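Local coordinates for protein N-alpha-acetyltransferase (Sulfolobus solfataricus P2, PDB 4R3L) that transfers the acetyl group of acetyl-CoA to the free alpha-amino group at protein N-termini, with a preference for those beginning with serine, at residues K27-T32 / Y40-H45; I103-L108 / E140-K145; L126-R129 / P134-A137. All blocks are in the same frame, centred on the assembly; numbering follows the deposited sequence.

Contact 1: residues K27-T32 / Y40-H45; sequences KINRLT and YFFVEH
Asn-29 and Phe-42 make most of this small contact by van der Waals touch. The phenyl ring comes end-on: its CZ lies 4.0 Å from CG of Asn-29, so the amide meets the rim of the ring near its plane, and the two planes stand 73° apart. Asn-29 reaches across because its CG lies anti to the backbone N (chi1 173°), while the long, rigid Phe-42 spans the distance between the two segments, whose nearest CA atoms, of Asn-29 and Phe-42, are 10.6 Å apart. Arg-30 joins more loosely, NH1 standing 4.4 Å from CE2 of Phe-42 at the same ring's edge.

The polar bonds run within helix 22-32, to the linker that follows it and to strand 61-72. NH1 of Arg-30 donates to OD1 of Asn-29 over 3.0 Å, in the plane of its guanidinium but bent at the hydrogen (134°). The same nitrogen also bonds to the carbonyl of Tyr-37, and ND2 of Asn-29 to Glu-35 O and Tyr-65 OH. An asparagine suits this buried place because its amide can both donate and accept.

Helices 22-32 and 39-49, with the linker between them, form the substrate-side part of the GNAT domain, consistent with the roles of Glu-35 in specificity and Tyr-37 in substrate binding. The pair lies over the sheet: Ile-28 and Phe-41 rest on strands 61-72 and 83-94, while Phe-42 packs back onto Ile-22, Ile-25 and Ile-26 of the first helix.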
loop_
_atom_site.group_PDB
_atom_site.type_symbol
_atom_site.label_atom_id
_atom_site.label_comp_id
_atom_site.label_asym_id
_atom_site.label_seq_id
_atom_site.Cartn_x
_atom_site.Cartn_y
_atom_site.Cartn_z
ATOM N N LYS A 27 -13.406 -4.346 -7.109
ATOM C CA LYS A 27 -13.909 -5.672 -6.783
ATOM C C LYS A 27 -13.026 -6.372 -5.762
ATOM O O LYS A 27 -13.515 -6.919 -4.774
ATOM C CB LYS A 27 -14.007 -6.534 -8.042
ATOM C CG LYS A 27 -14.236 -8.018 -7.752
ATOM C CD LYS A 27 -13.807 -8.901 -8.924
ATOM C CE LYS A 27 -12.855 -10.002 -8.461
ATOM N NZ LYS A 27 -12.597 -11.009 -9.534
ATOM N N ILE A 28 -11.720 -6.357 -6.011
ATOM C CA ILE A 28 -10.752 -6.950 -5.092
ATOM C C ILE A 28 -10.827 -6.290 -3.718
ATOM O O ILE A 28 -10.842 -6.950 -2.677
ATOM C CB ILE A 28 -9.319 -6.817 -5.650
ATOM C CG1 ILE A 28 -9.181 -7.649 -6.929
ATOM C CG2 ILE A 28 -8.297 -7.259 -4.609
ATOM C CD1 ILE A 28 -7.892 -7.394 -7.695
ATOM N N ASN A 29 -10.883 -4.968 -3.725
ATOM C CA ASN A 29 -10.953 -4.205 -2.497
ATOM C C ASN A 29 -12.213 -4.576 -1.703
ATOM O O ASN A 29 -12.153 -4.811 -0.493
ATOM C CB ASN A 29 -10.916 -2.714 -2.835
ATOM C CG ASN A 29 -11.164 -1.830 -1.640
ATOM O OD1 ASN A 29 -12.251 -1.280 -1.485
ATOM N ND2 ASN A 29 -10.147 -1.655 -0.805
ATOM N N ARG A 30 -13.342 -4.654 -2.405
ATOM C CA ARG A 30 -14.613 -4.994 -1.770
ATOM C C ARG A 30 -14.566 -6.382 -1.138
ATOM O O ARG A 30 -15.119 -6.595 -0.062
ATOM C CB ARG A 30 -15.763 -4.914 -2.780
ATOM C CG ARG A 30 -15.998 -3.524 -3.374
ATOM C CD ARG A 30 -16.173 -2.440 -2.313
ATOM N NE ARG A 30 -16.676 -1.186 -2.889
ATOM C CZ ARG A 30 -15.957 -0.074 -3.039
ATOM N NH1 ARG A 30 -14.679 -0.031 -2.656
ATOM N NH2 ARG A 30 -16.520 1.003 -3.578
ATOM N N LEU A 31 -13.871 -7.311 -1.787
ATOM C CA LEU A 31 -13.791 -8.687 -1.304
ATOM C C LEU A 31 -12.766 -8.920 -0.190
ATOM O O LEU A 31 -12.889 -9.877 0.577
ATOM C CB LEU A 31 -13.466 -9.628 -2.463
ATOM C CG LEU A 31 -14.583 -9.900 -3.471
ATOM C CD1 LEU A 31 -14.039 -10.652 -4.676
ATOM C CD2 LEU A 31 -15.695 -10.686 -2.812
ATOM N N THR A 32 -11.753 -8.065 -0.097
ATOM C CA THR A 32 -10.615 -8.381 0.758
ATOM C C THR A 32 -10.391 -7.395 1.888
ATOM O O THR A 32 -9.645 -7.686 2.814
ATOM C CB THR A 32 -9.304 -8.463 -0.054
ATOM O OG1 THR A 32 -9.042 -7.193 -0.655
ATOM C CG2 THR A 32 -9.403 -9.511 -1.132
ATOM N N TYR A 40 -14.019 7.443 -7.388
ATOM C CA TYR A 40 -13.257 8.663 -7.639
ATOM C C TYR A 40 -11.946 8.696 -6.846
ATOM O O TYR A 40 -10.974 9.331 -7.249
ATOM C CB TYR A 40 -14.093 9.916 -7.325
ATOM C CG TYR A 40 -14.399 10.160 -5.863
ATOM C CD1 TYR A 40 -13.450 10.734 -5.020
ATOM C CD2 TYR A 40 -15.662 9.882 -5.346
ATOM C CE1 TYR A 40 -13.729 10.983 -3.687
ATOM C CE2 TYR A 40 -15.959 10.138 -4.005
ATOM C CZ TYR A 40 -14.974 10.680 -3.186
ATOM O OH TYR A 40 -15.227 10.932 -1.859
ATOM N N PHE A 41 -11.941 8.020 -5.703
ATOM C CA PHE A 41 -10.742 7.936 -4.869
ATOM C C PHE A 41 -9.643 7.161 -5.620
ATOM O O PHE A 41 -8.496 7.612 -5.699
ATOM C CB PHE A 41 -11.108 7.277 -3.548
ATOM C CG PHE A 41 -10.009 7.253 -2.527
ATOM C CD1 PHE A 41 -9.918 8.248 -1.566
ATOM C CD2 PHE A 41 -9.115 6.191 -2.476
ATOM C CE1 PHE A 41 -8.928 8.210 -0.593
ATOM C CE2 PHE A 41 -8.118 6.150 -1.505
ATOM C CZ PHE A 41 -8.035 7.165 -0.560
ATOM N N PHE A 42 -9.997 6.012 -6.178
ATOM C CA PHE A 42 -9.031 5.227 -6.948
ATOM C C PHE A 42 -8.547 6.029 -8.148
ATOM O O PHE A 42 -7.360 6.056 -8.436
ATOM C CB PHE A 42 -9.631 3.892 -7.390
ATOM C CG PHE A 42 -9.841 2.923 -6.259
ATOM C CD1 PHE A 42 -8.794 2.124 -5.819
ATOM C CD2 PHE A 42 -11.069 2.818 -5.629
ATOM C CE1 PHE A 42 -8.978 1.226 -4.778
ATOM C CE2 PHE A 42 -11.250 1.926 -4.575
ATOM C CZ PHE A 42 -10.205 1.136 -4.159
ATOM N N VAL A 43 -9.460 6.733 -8.819
ATOM C CA VAL A 43 -9.085 7.492 -10.005
ATOM C C VAL A 43 -8.096 8.599 -9.668
ATOM O O VAL A 43 -7.108 8.795 -10.386
ATOM C CB VAL A 43 -10.341 8.087 -10.712
ATOM C CG1 VAL A 43 -9.940 9.130 -11.756
ATOM C CG2 VAL A 43 -11.123 6.971 -11.349
ATOM N N GLU A 44 -8.324 9.312 -8.570
ATOM C CA GLU A 44 -7.428 10.413 -8.250
ATOM C C GLU A 44 -6.045 9.919 -7.859
ATOM O O GLU A 44 -5.049 10.553 -8.181
ATOM C CB GLU A 44 -8.010 11.284 -7.149
ATOM C CG GLU A 44 -9.148 12.123 -7.726
ATOM C CD GLU A 44 -9.829 13.001 -6.712
ATOM O OE1 GLU A 44 -10.982 12.682 -6.354
ATOM O OE2 GLU A 44 -9.234 14.023 -6.314
ATOM N N HIS A 45 -5.981 8.798 -7.153
ATOM C CA HIS A 45 -4.665 8.271 -6.787
ATOM C C HIS A 45 -3.937 7.754 -8.021
ATOM O O HIS A 45 -2.710 7.867 -8.118
ATOM C CB HIS A 45 -4.798 7.173 -5.722
ATOM C CG HIS A 45 -5.101 7.703 -4.357
ATOM N ND1 HIS A 45 -6.299 8.310 -4.047
ATOM C CD2 HIS A 45 -4.350 7.747 -3.230
ATOM C CE1 HIS A 45 -6.280 8.696 -2.782
ATOM N NE2 HIS A 45 -5.114 8.358 -2.262
#

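Contact 2: residues I103-L108 / E140-K145; sequences IATTLL and EKLNFK. With COA (coenzyme A), chain C.
Leu-142 sets its two methyls on the flank of helix 103-119. CD2 packs against Leu-108, 3.6 Å from CD1 of that residue, while CD1 lies 4.1 Å from CG2 of Thr-105. A branched leucine suits the spot, since one side chain can meet two residues a helical turn apart. On its other branch, CD2 of Leu-108 approaches CZ of Phe-144 obliquely at 4.4 Å, extending the apolar seam.

Thr-105 has two roles. OG1 lies anti to the carbonyl carbon (chi1 -66°), which turns the methyl CG2 toward Leu-142 and gives the hydroxyl to coenzyme A, whose O2A accepts from OG1 at 2.8 Å and from the backbone N of Thr-105 at 2.9 Å. One residue earlier, N of Ala-104 donates to O5A of the other phosphate over 3.0 Å, at 160°. This is the pyrophosphate-binding start of the GNAT helix, where backbone N-H groups of the first turn, with those of Arg-100 and Gly-102 before it, receive the cofactor; the helix dipole probably helps to offset its negative charge.

Behind Leu-142, a Schellman motif ends helix 133-141. Asn-143 is its C-prime residue, and asparagine tolerates the positive phi (65°) well; N of Phe-144 pairs with O of Tyr-139, and N of Asn-143 with O of Glu-140. The carbonyl of Leu-142 is bonded to Arg-165, and Lys-145 joins strand 160-166 by backbone hydrogen bonds to Ala-164.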
loop_
_atom_site.group_PDB
_atom_site.type_symbol
_atom_site.label_atom_id
_atom_site.label_comp_id
_atom_site.label_asym_id
_atom_site.label_seq_id
_atom_site.Cartn_x
_atom_site.Cartn_y
_atom_site.Cartn_z
ATOM N N ILE A 103 3.224 -12.122 -4.480
ATOM C CA ILE A 103 2.614 -10.999 -5.185
ATOM C C ILE A 103 2.711 -9.716 -4.360
ATOM O O ILE A 103 3.128 -8.672 -4.876
ATOM C CB ILE A 103 1.147 -11.270 -5.551
ATOM C CG1 ILE A 103 1.082 -12.314 -6.676
ATOM C CG2 ILE A 103 0.459 -9.969 -6.003
ATOM C CD1 ILE A 103 -0.308 -12.795 -7.017
ATOM N N ALA A 104 2.336 -9.781 -3.086
ATOM C CA ALA A 104 2.355 -8.554 -2.274
ATOM C C ALA A 104 3.786 -8.063 -2.123
ATOM O O ALA A 104 4.055 -6.864 -2.161
ATOM C CB ALA A 104 1.724 -8.783 -0.913
ATOM N N THR A 105 4.720 -9.000 -1.974
ATOM C CA THR A 105 6.116 -8.610 -1.860
ATOM C C THR A 105 6.580 -7.872 -3.094
ATOM O O THR A 105 7.271 -6.863 -2.986
ATOM C CB THR A 105 7.037 -9.836 -1.619
ATOM O OG1 THR A 105 6.727 -10.401 -0.343
ATOM C CG2 THR A 105 8.491 -9.408 -1.628
ATOM N N THR A 106 6.202 -8.353 -4.276
ATOM C CA THR A 106 6.688 -7.703 -5.476
ATOM C C THR A 106 5.928 -6.398 -5.739
ATOM O O THR A 106 6.507 -5.451 -6.256
ATOM C CB THR A 106 6.589 -8.626 -6.707
ATOM O OG1 THR A 106 5.217 -8.989 -6.938
ATOM C CG2 THR A 106 7.433 -9.886 -6.479
ATOM N N LEU A 107 4.648 -6.348 -5.377
ATOM C CA LEU A 107 3.908 -5.075 -5.489
ATOM C C LEU A 107 4.591 -3.989 -4.643
ATOM O O LEU A 107 4.788 -2.853 -5.091
ATOM C CB LEU A 107 2.439 -5.238 -5.056
ATOM C CG LEU A 107 1.518 -5.966 -6.045
ATOM C CD1 LEU A 107 0.180 -6.321 -5.401
ATOM C CD2 LEU A 107 1.297 -5.125 -7.304
ATOM N N LEU A 108 4.931 -4.333 -3.405
ATOM C CA LEU A 108 5.600 -3.378 -2.519
ATOM C C LEU A 108 6.961 -2.966 -3.055
ATOM O O LEU A 108 7.325 -1.803 -2.971
ATOM C CB LEU A 108 5.758 -3.951 -1.109
ATOM C CG LEU A 108 4.527 -3.904 -0.208
ATOM C CD1 LEU A 108 4.576 -5.001 0.840
ATOM C CD2 LEU A 108 4.431 -2.521 0.465
ATOM N N GLU A 140 7.193 -6.972 8.131
ATOM C CA GLU A 140 8.399 -7.189 8.935
ATOM C C GLU A 140 9.481 -7.916 8.115
ATOM O O GLU A 140 10.671 -7.639 8.260
ATOM C CB GLU A 140 8.069 -7.960 10.218
ATOM C CG GLU A 140 7.348 -7.108 11.267
ATOM C CD GLU A 140 6.900 -7.911 12.477
ATOM O OE1 GLU A 140 6.850 -9.156 12.378
ATOM O OE2 GLU A 140 6.596 -7.294 13.523
ATOM N N LYS A 141 9.062 -8.810 7.226
ATOM C CA LYS A 141 10.009 -9.469 6.325
ATOM C C LYS A 141 10.703 -8.471 5.401
ATOM O O LYS A 141 11.854 -8.669 5.026
ATOM C CB LYS A 141 9.312 -10.545 5.489
ATOM C CG LYS A 141 9.407 -11.952 6.070
ATOM C CD LYS A 141 9.566 -12.995 4.967
ATOM C CE LYS A 141 9.678 -14.409 5.537
ATOM N NZ LYS A 141 10.864 -14.607 6.424
ATOM N N LEU A 142 9.996 -7.400 5.039
ATOM C CA LEU A 142 10.531 -6.364 4.154
ATOM C C LEU A 142 11.177 -5.252 4.956
ATOM O O LEU A 142 11.402 -4.153 4.448
ATOM C CB LEU A 142 9.428 -5.785 3.258
ATOM C CG LEU A 142 9.171 -6.501 1.930
ATOM C CD1 LEU A 142 8.896 -7.975 2.140
ATOM C CD2 LEU A 142 8.014 -5.854 1.193
ATOM N N ASN A 143 11.449 -5.554 6.217
ATOM C CA ASN A 143 12.139 -4.661 7.139
ATOM C C ASN A 143 11.384 -3.385 7.486
ATOM O O ASN A 143 11.997 -2.386 7.821
ATOM C CB ASN A 143 13.520 -4.287 6.599
ATOM C CG ASN A 143 14.627 -5.101 7.235
ATOM O OD1 ASN A 143 15.144 -4.748 8.303
ATOM N ND2 ASN A 143 14.990 -6.203 6.590
ATOM N N PHE A 144 10.059 -3.417 7.417
ATOM C CA PHE A 144 9.285 -2.364 8.067
ATOM C C PHE A 144 9.381 -2.548 9.587
ATOM O O PHE A 144 9.453 -3.679 10.074
ATOM C CB PHE A 144 7.826 -2.400 7.630
ATOM C CG PHE A 144 7.590 -1.905 6.241
ATOM C CD1 PHE A 144 6.887 -0.725 6.033
ATOM C CD2 PHE A 144 8.031 -2.623 5.140
ATOM C CE1 PHE A 144 6.644 -0.268 4.759
ATOM C CE2 PHE A 144 7.793 -2.170 3.861
ATOM C CZ PHE A 144 7.103 -0.992 3.667
ATOM N N LYS A 145 9.397 -1.435 10.314
ATOM C CA LYS A 145 9.364 -1.455 11.766
ATOM C C LYS A 145 8.077 -0.825 12.298
ATOM O O LYS A 145 7.598 0.157 11.741
ATOM C CB LYS A 145 10.572 -0.714 12.330
ATOM C CG LYS A 145 11.914 -1.304 11.905
ATOM C CD LYS A 145 11.962 -2.804 12.111
ATOM C CE LYS A 145 13.331 -3.368 11.734
ATOM N NZ LYS A 145 13.329 -4.863 11.668
HETATM N N1A COA C . 0.792 -16.086 7.494
HETATM C C2A COA C . 2.087 -15.899 7.823
HETATM N N3A COA C . 2.900 -15.195 7.032
HETATM C C4A COA C . 2.436 -14.649 5.866
HETATM C C5A COA C . 1.111 -14.824 5.497
HETATM C C6A COA C . 0.279 -15.569 6.349
HETATM N N6A COA C . -1.123 -15.776 6.002
HETATM N N7A COA C . 0.926 -14.167 4.287
HETATM C C8A COA C . 2.118 -13.611 3.930
HETATM N N9A COA C . 3.036 -13.885 4.878
HETATM C C1B COA C . 4.455 -13.493 4.876
HETATM C C2B COA C . 5.305 -14.680 4.650
HETATM O O2B COA C . 6.541 -14.517 5.249
HETATM C C3B COA C . 5.487 -14.672 3.217
HETATM O O3B COA C . 6.575 -15.444 2.898
HETATM P P3B COA C . 6.360 -16.933 2.455
HETATM O O7A COA C . 7.615 -17.460 1.761
HETATM O O8A COA C . 5.229 -16.999 1.506
HETATM O O9A COA C . 6.053 -17.775 3.655
HETATM C C4B COA C . 5.716 -13.237 2.968
HETATM O O4B COA C . 4.783 -12.595 3.800
HETATM C C5B COA C . 5.429 -12.863 1.575
HETATM O O5B COA C . 4.064 -12.894 1.270
HETATM P P1A COA C . 3.437 -12.640 -0.157
HETATM O O1A COA C . 3.198 -13.934 -0.886
HETATM O O2A COA C . 4.295 -11.712 -0.914
HETATM O O3A COA C . 2.024 -11.997 0.219
HETATM P P2A COA C . 0.654 -12.256 -0.517
HETATM O O4A COA C . 0.046 -13.597 -0.136
HETATM O O5A COA C . 0.816 -12.112 -1.997
HETATM O O6A COA C . -0.354 -11.105 -0.021
HETATM C CBP COA C . -1.517 -9.856 1.723
HETATM C CCP COA C . -0.263 -10.671 1.285
HETATM C CDP COA C . -1.387 -9.493 3.178
HETATM C CEP COA C . -1.565 -8.596 0.861
HETATM C CAP COA C . -2.702 -10.758 1.461
HETATM O OAP COA C . -2.837 -11.803 2.427
HETATM C C9P COA C . -4.043 -10.051 1.425
HETATM O O9P COA C . -4.451 -9.501 0.368
HETATM N N8P COA C . -4.914 -10.007 2.581
HETATM C C7P COA C . -6.212 -9.339 2.586
HETATM C C6P COA C . -6.115 -7.806 2.337
HETATM C C5P COA C . -5.133 -7.120 3.283
HETATM O O5P COA C . -5.204 -7.380 4.512
HETATM N N4P COA C . -4.120 -6.202 2.757
HETATM C C3P COA C . -3.178 -5.561 3.653
HETATM C C2P COA C . -3.713 -4.524 4.633
HETATM S S1P COA C . -2.560 -3.445 5.419
#

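Contact 3: residues L126-R129 / P134-A137; sequences LEVR and PAIA. With COA (coenzyme A), chain C.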
loop_
_atom_site.group_PDB
_atom_site.type_symbol
_atom_site.label_atom_id
_atom_site.label_comp_id
_atom_site.label_asym_id
_atom_site.label_seq_id
_atom_site.Cartn_x
_atom_site.Cartn_y
_atom_site.Cartn_z
ATOM N N LEU A 126 2.826 2.823 6.241
ATOM C CA LEU A 126 1.474 2.331 6.070
ATOM C C LEU A 126 0.860 2.105 7.430
ATOM O O LEU A 126 1.560 2.124 8.445
ATOM C CB LEU A 126 1.471 1.032 5.259
ATOM C CG LEU A 126 2.353 -0.081 5.838
ATOM C CD1 LEU A 126 1.647 -0.937 6.911
ATOM C CD2 LEU A 126 2.905 -0.967 4.733
ATOM N N GLU A 127 -0.442 1.867 7.438
ATOM C CA GLU A 127 -1.147 1.471 8.649
ATOM C C GLU A 127 -1.642 0.031 8.499
ATOM O O GLU A 127 -2.063 -0.365 7.414
ATOM C CB GLU A 127 -2.317 2.419 8.918
ATOM C CG GLU A 127 -1.925 3.798 9.440
ATOM C CD GLU A 127 -1.531 4.774 8.351
ATOM O OE1 GLU A 127 -1.978 4.610 7.197
ATOM O OE2 GLU A 127 -0.776 5.725 8.658
ATOM N N VAL A 128 -1.591 -0.773 9.560
ATOM C CA VAL A 128 -2.144 -2.130 9.455
ATOM C C VAL A 128 -2.883 -2.523 10.746
ATOM O O VAL A 128 -2.409 -2.214 11.825
ATOM C CB VAL A 128 -1.032 -3.156 9.131
ATOM C CG1 VAL A 128 0.079 -3.113 10.167
ATOM C CG2 VAL A 128 -1.599 -4.561 8.997
ATOM N N ARG A 129 -4.051 -3.157 10.628
ATOM C CA ARG A 129 -4.783 -3.629 11.814
ATOM C C ARG A 129 -3.893 -4.517 12.671
ATOM O O ARG A 129 -3.203 -5.382 12.150
ATOM C CB ARG A 129 -6.049 -4.403 11.419
ATOM C CG ARG A 129 -7.173 -3.549 10.893
ATOM C CD ARG A 129 -8.442 -4.372 10.643
ATOM N NE ARG A 129 -9.511 -3.565 10.055
ATOM C CZ ARG A 129 -10.504 -3.014 10.750
ATOM N NH1 ARG A 129 -10.569 -3.186 12.067
ATOM N NH2 ARG A 129 -11.437 -2.291 10.133
ATOM N N PRO A 134 -1.197 -11.915 8.698
ATOM C CA PRO A 134 -0.459 -12.084 7.441
ATOM C C PRO A 134 0.258 -10.812 6.996
ATOM O O PRO A 134 1.449 -10.873 6.690
ATOM C CB PRO A 134 -1.552 -12.466 6.440
ATOM C CG PRO A 134 -2.599 -13.113 7.271
ATOM C CD PRO A 134 -2.603 -12.345 8.558
ATOM N N ALA A 135 -0.448 -9.684 6.982
ATOM C CA ALA A 135 0.134 -8.437 6.489
ATOM C C ALA A 135 1.333 -8.007 7.339
ATOM O O ALA A 135 2.365 -7.597 6.803
ATOM C CB ALA A 135 -0.932 -7.331 6.437
ATOM N N ILE A 136 1.221 -8.131 8.655
ATOM C CA ILE A 136 2.309 -7.708 9.536
ATOM C C ILE A 136 3.583 -8.513 9.284
ATOM O O ILE A 136 4.714 -7.977 9.313
ATOM C CB ILE A 136 1.904 -7.842 11.012
ATOM C CG1 ILE A 136 0.743 -6.892 11.337
ATOM C CG2 ILE A 136 3.077 -7.554 11.926
ATOM C CD1 ILE A 136 0.263 -7.008 12.771
ATOM N N ALA A 137 3.399 -9.807 9.051
ATOM C CA ALA A 137 4.519 -10.693 8.748
ATOM C C ALA A 137 5.213 -10.247 7.467
ATOM O O ALA A 137 6.443 -10.198 7.409
ATOM C CB ALA A 137 4.043 -12.136 8.620
HETATM N N1A COA C . 0.792 -16.086 7.494
HETATM C C2A COA C . 2.087 -15.899 7.823
HETATM N N3A COA C . 2.900 -15.195 7.032
HETATM C C4A COA C . 2.436 -14.649 5.866
HETATM C C5A COA C . 1.111 -14.824 5.497
HETATM C C6A COA C . 0.279 -15.569 6.349
HETATM N N6A COA C . -1.123 -15.776 6.002
HETATM N N7A COA C . 0.926 -14.167 4.287
HETATM C C8A COA C . 2.118 -13.611 3.930
HETATM N N9A COA C . 3.036 -13.885 4.878
HETATM C C1B COA C . 4.455 -13.493 4.876
HETATM C C2B COA C . 5.305 -14.680 4.650
HETATM O O2B COA C . 6.541 -14.517 5.249
HETATM C C3B COA C . 5.487 -14.672 3.217
HETATM O O3B COA C . 6.575 -15.444 2.898
HETATM P P3B COA C . 6.360 -16.933 2.455
HETATM O O7A COA C . 7.615 -17.460 1.761
HETATM O O8A COA C . 5.229 -16.999 1.506
HETATM O O9A COA C . 6.053 -17.775 3.655
HETATM C C4B COA C . 5.716 -13.237 2.968
HETATM O O4B COA C . 4.783 -12.595 3.800
HETATM C C5B COA C . 5.429 -12.863 1.575
HETATM O O5B COA C . 4.064 -12.894 1.270
HETATM P P1A COA C . 3.437 -12.640 -0.157
HETATM O O1A COA C . 3.198 -13.934 -0.886
HETATM O O2A COA C . 4.295 -11.712 -0.914
HETATM O O3A COA C . 2.024 -11.997 0.219
HETATM P P2A COA C . 0.654 -12.256 -0.517
HETATM O O4A COA C . 0.046 -13.597 -0.136
HETATM O O5A COA C . 0.816 -12.112 -1.997
HETATM O O6A COA C . -0.354 -11.105 -0.021
HETATM C CBP COA C . -1.517 -9.856 1.723
HETATM C CCP COA C . -0.263 -10.671 1.285
HETATM C CDP COA C . -1.387 -9.493 3.178
HETATM C CEP COA C . -1.565 -8.596 0.861
HETATM C CAP COA C . -2.702 -10.758 1.461
HETATM O OAP COA C . -2.837 -11.803 2.427
HETATM C C9P COA C . -4.043 -10.051 1.425
HETATM O O9P COA C . -4.451 -9.501 0.368
HETATM N N8P COA C . -4.914 -10.007 2.581
HETATM C C7P COA C . -6.212 -9.339 2.586
HETATM C C6P COA C . -6.115 -7.806 2.337
HETATM C C5P COA C . -5.133 -7.120 3.283
HETATM O O5P COA C . -5.204 -7.380 4.512
HETATM N N4P COA C . -4.120 -6.202 2.757
HETATM C C3P COA C . -3.178 -5.561 3.653
HETATM C C2P COA C . -3.713 -4.524 4.633
HETATM S S1P COA C . -2.560 -3.445 5.419
#
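Val-128 lays its two methyls against one side of helix 133-141. CG2 lies 3.8 Å from CB of Ala-135, and CG1 is 4.0 Å from CG1 of Ile-136, whose side chain crosses that of the valine at about a right angle. With CG2 anti to the backbone N and CG1 between N and the carbonyl carbon (chi1 57°), the fork of the valine addresses two successive helix residues. Beta-branched valine suits a strand, and the small methyl of Ala-135 lets the helix come close: the CA atoms of Val-128 and Ile-136 are 7.1 Å apart. Ile-136 extends beyond the valine, its CD1 resting 3.9 Å from the carbonyl O of Arg-129.

The same side chains border the cofactor. CG2 of Val-128 also lies 3.9 Å from the thiol sulfur S1P of coenzyme A, and CB of Ala-135 is 3.9 Å from the methyl CDP of the pantetheine arm. Further round the helix, CG of Pro-134 touches the adenine amino group N6A at 3.3 Å, while CB of Ala-137 is 3.6 Å from ring nitrogen N3A. This is the strand-to-helix connection of the GNAT fold, strand 123-129 leading into helix 133-141, with the thiol end of the arm beside the strand.

On the strand, Glu-127 bonds the peptide substrate through its backbone; its carboxylate and His-88 are zinc-binding groups of this enzyme, here hydrogen-bonded to each other. Arg-129 makes salt bridges to Glu-158 and Asp-156 and a cation-pi contact with the substrate-binding Tyr-154.

Strand 123-129 pairs with strand 160-166 through Leu-126 to Met-163 and Val-128 to Tyr-161, and Tyr-161 also packs on Ile-136, so the helix packs against both strands.

How the contacts relate
Along the chain contact 1 comes first, and contact 3 falls between the two segments of contact 2. All three lie in one GNAT domain around its mixed sheet. Contact 1, with helices 22-32 and 39-49, has its centre 21 Å from that of contact 2 and 18 Å from that of contact 3, without touching either. Contacts 2 and 3 are neighbours, 10 Å between centres: they share helix 133-141 and meet where CE1 of Phe-144 lies 3.8 Å from CD2 of Leu-126. Together they line coenzyme A from pyrophosphate to thiol; contact 3 also borders the peptide, and contact 1 flanks the linker with Glu-35 and Tyr-37.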